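Local coordinates for protein endoglucanase (Clostridium thermocellum, PDB 2E4T) that hydrolyses internal beta-1,4-glucosidic linkages of cellulose, and probably of xyloglucan, as the family 44 glycoside hydrolase module of a larger protein, at residues 33-38 and 393-398. Numbering follows the deposited sequence.
With ZN (zinc ion), chain B.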
ATOM      1  N   GLU A  33       6.378   3.405 -11.364  1.00  5.56           N
ATOM      2  CA  GLU A  33       7.731   3.970 -11.352  1.00  5.57           C
ATOM      3  C   GLU A  33       7.599   5.470 -11.095  1.00  5.73           C
ATOM      4  O   GLU A  33       7.187   6.239 -11.976  1.00  7.25           O
ATOM      5  CB  GLU A  33       8.439   3.690 -12.678  1.00  6.15           C
ATOM      6  CG  GLU A  33       8.683   2.188 -12.861  1.00  6.62           C
ATOM      7  CD  GLU A  33       9.317   1.775 -14.173  1.00  7.64           C
ATOM      8  OE1 GLU A  33       9.180   2.483 -15.200  1.00  9.81           O
ATOM      9  OE2 GLU A  33       9.973   0.682 -14.191  1.00  7.42           O
ATOM     10  N   LEU A  34       7.930   5.889  -9.868  1.00  5.56           N
ATOM     11  CA  LEU A  34       7.768   7.267  -9.426  1.00  5.45           C
ATOM     12  C   LEU A  34       9.086   8.028  -9.402  1.00  5.66           C
ATOM     13  O   LEU A  34      10.163   7.475  -9.219  1.00  6.19           O
ATOM     14  CB  LEU A  34       7.178   7.325  -8.024  1.00  5.92           C
ATOM     15  CG  LEU A  34       5.768   6.766  -7.853  1.00  5.91           C
ATOM     16  CD1 LEU A  34       5.298   7.009  -6.397  1.00  6.66           C
ATOM     17  CD2 LEU A  34       4.797   7.367  -8.843  1.00  7.11           C
ATOM     18  N   ASP A  35       8.926   9.363  -9.454  1.00  5.73           N
ATOM     19  CA  ASP A  35       9.996  10.308  -9.166  1.00  5.64           C
ATOM     20  C   ASP A  35      10.057  10.541  -7.646  1.00  5.85           C
ATOM     21  O   ASP A  35       9.776  11.631  -7.125  1.00  6.63           O
ATOM     22  CB  ASP A  35       9.711  11.631  -9.847  1.00  5.93           C
ATOM     23  CG  ASP A  35       9.371  11.469 -11.312  1.00  5.78           C
ATOM     24  OD1 ASP A  35      10.154  10.784 -12.026  1.00  6.67           O
ATOM     25  OD2 ASP A  35       8.363  12.064 -11.807  1.00  5.81           O
ATOM     26  N   ALA A  36      10.347   9.460  -6.930  1.00  6.31           N
ATOM     27  CA  ALA A  36      10.428   9.521  -5.466  1.00  6.09           C
ATOM     28  C   ALA A  36      11.307   8.362  -5.056  1.00  5.93           C
ATOM     29  O   ALA A  36      11.395   7.320  -5.744  1.00  7.35           O
ATOM     30  CB  ALA A  36       9.068   9.358  -4.817  1.00  7.88           C
ATOM     31  N   THR A  37      11.959   8.516  -3.909  1.00  5.84           N
ATOM     32  CA  THR A  37      12.669   7.406  -3.278  1.00  5.46           C
ATOM     33  C   THR A  37      11.641   6.585  -2.527  1.00  5.54           C
ATOM     34  O   THR A  37      10.951   7.107  -1.610  1.00  6.92           O
ATOM     35  CB  THR A  37      13.737   7.976  -2.327  1.00  6.50           C
ATOM     36  OG1 THR A  37      14.642   8.800  -3.093  1.00  7.42           O
ATOM     37  CG2 THR A  37      14.463   6.876  -1.596  1.00  8.33           C
ATOM     38  N   VAL A  38      11.397   5.364  -2.979  1.00  5.34           N
ATOM     39  CA  VAL A  38      10.397   4.507  -2.358  1.00  5.13           C
ATOM     40  C   VAL A  38      11.080   3.349  -1.668  1.00  5.23           C
ATOM     41  O   VAL A  38      12.218   2.984  -1.947  1.00  6.32           O
ATOM     42  CB  VAL A  38       9.350   3.994  -3.378  1.00  5.79           C
ATOM     43  CG1 VAL A  38       8.649   5.173  -4.080  1.00  6.23           C
ATOM     44  CG2 VAL A  38       9.924   3.030  -4.399  1.00  6.30           C
ATOM     45  N   GLY A 393      -0.568   5.203  -8.739  1.00  5.48           N
ATOM     46  CA  GLY A 393      -0.625   6.408  -9.549  1.00  6.03           C
ATOM     47  C   GLY A 393       0.727   6.669 -10.152  1.00  5.31           C
ATOM     48  O   GLY A 393       1.746   6.136  -9.714  1.00  6.17           O
ATOM     49  N   ASP A 394       0.750   7.519 -11.184  1.00  6.46           N
ATOM     50  CA  ASP A 394       1.955   7.683 -11.996  1.00  6.18           C
ATOM     51  C   ASP A 394       2.824   8.879 -11.569  1.00  5.65           C
ATOM     52  O   ASP A 394       2.531   9.607 -10.604  1.00  5.79           O
ATOM     53  CB  ASP A 394       1.607   7.683 -13.486  1.00  7.86           C
ATOM     54  CG  ASP A 394       0.925   8.917 -13.945  1.00  9.34           C
ATOM     55  OD1 ASP A 394       1.034   9.983 -13.266  1.00  8.62           O
ATOM     56  OD2 ASP A 394       0.294   8.851 -15.044  1.00 14.13           O
ATOM     57  N   ALA A 395       3.908   9.071 -12.332  1.00  6.16           N
ATOM     58  CA  ALA A 395       4.934  10.036 -12.000  1.00  5.61           C
ATOM     59  C   ALA A 395       4.495  11.478 -12.215  1.00  5.61           C
ATOM     60  O   ALA A 395       5.238  12.425 -11.890  1.00  6.21           O
ATOM     61  CB  ALA A 395       6.197   9.726 -12.800  1.00  6.92           C
ATOM     62  N   SER A 396       3.277  11.695 -12.752  1.00  5.75           N
ATOM     63  CA  SER A 396       2.757  13.048 -12.879  1.00  6.02           C
ATOM     64  C   SER A 396       2.234  13.605 -11.552  1.00  6.21           C
ATOM     65  O   SER A 396       1.892  14.787 -11.458  1.00  7.07           O
ATOM     66  CB  SER A 396       1.659  13.142 -13.934  1.00  6.92           C
ATOM     67  OG  SER A 396       0.459  12.536 -13.493  1.00  8.66           O
ATOM     68  N   ASN A 397       2.147  12.752 -10.524  1.00  5.86           N
ATOM     69  CA  ASN A 397       1.676  13.168  -9.200  1.00  5.89           C
ATOM     70  C   ASN A 397       2.827  13.781  -8.404  1.00  5.76           C
ATOM     71  O   ASN A 397       3.344  13.175  -7.433  1.00  5.76           O
ATOM     72  CB  ASN A 397       1.050  11.975  -8.479  1.00  6.32           C
ATOM     73  CG  ASN A 397      -0.191  11.486  -9.148  1.00  7.01           C
ATOM     74  OD1 ASN A 397      -1.237  12.101  -9.004  1.00 10.89           O
ATOM     75  ND2 ASN A 397      -0.120  10.329  -9.827  1.00  7.10           N
ATOM     76  N   ASN A 398       3.273  14.951  -8.853  1.00  5.45           N
ATOM     77  CA  ASN A 398       4.511  15.542  -8.303  1.00  5.65           C
ATOM     78  C   ASN A 398       4.397  15.893  -6.819  1.00  5.13           C
ATOM     79  O   ASN A 398       5.380  15.789  -6.090  1.00  5.76           O
ATOM     80  CB  ASN A 398       4.946  16.773  -9.112  1.00  6.11           C
ATOM     81  CG  ASN A 398       3.865  17.822  -9.242  1.00  5.89           C
ATOM     82  OD1 ASN A 398       2.755  17.535  -9.727  1.00  7.21           O
ATOM     83  ND2 ASN A 398       4.175  19.073  -8.875  1.00  6.91           N
TER
HETATM   84 ZN    ZN B 700       6.872  12.942 -10.888  0.88  4.99          ZN
HETATM   85  O   HOH W   1       4.896   6.604 -13.575  1.00 11.48           O
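Asp35 and Ala395 meet through a zinc ion that both coordinate, one with a side-chain oxygen and the other with a backbone oxygen. The CB of Asp35 leads towards 393-398 and stops 3.3 Å from the zinc. With chi1 at -50°, CG stands anti to the carbonyl carbon, which swings the carboxylate over to the metal; Asp35 CG, 2.9 Å from the zinc, also faces the Ala395 methyl. There the two oxygens part company: Asp35 OD2 binds the zinc at 2.0 Å, whereas Asp35 OD1 stays 4.1 Å from it. With OD1 that far off, coordination is monodentate; CB being nearer the zinc than OD1 puts the metal on the CB side of the carboxylate. Asp35 OD2 also lies 3.3 Å from the methyl carbon CB of Ala395.

Ala395 O supplies the second ligand at 2.0 Å from the zinc, and the angle from Asp35 OD2 through zinc to Ala395 O, 106°, is a single value near the tetrahedral one; Glu401, from helix 398-408, is the third protein ligand from this chain. No direct hydrogen bond crosses between 33-38 and 393-398. A water bridges the backbones instead, donating to Glu33 O and accepting from Ala395 N. Next to Asp35 in the chain, Leu34 brings CD2 against the carbonyl oxygens of Gly393 and Asp394, 3.4 Å from Gly393 O, while its side chain also packs on Phe391 and helix 398-408. The Ala395 carbonyl sits within a type I turn from Asp394 to Asn397, whose start is held by an Asx turn, Asp394 OD1 accepting from Ser396 N; the same oxygen also accepts from Ser396 OG.

These loops follow the adjacent parallel strands 26-30 and 388-391 of the TIM barrel. Asp35 OD2 and Ala395 O lie 3.1 Å apart without a hydrogen bond; their repulsion is probably offset by the zinc, so the cation ties this surface junction together.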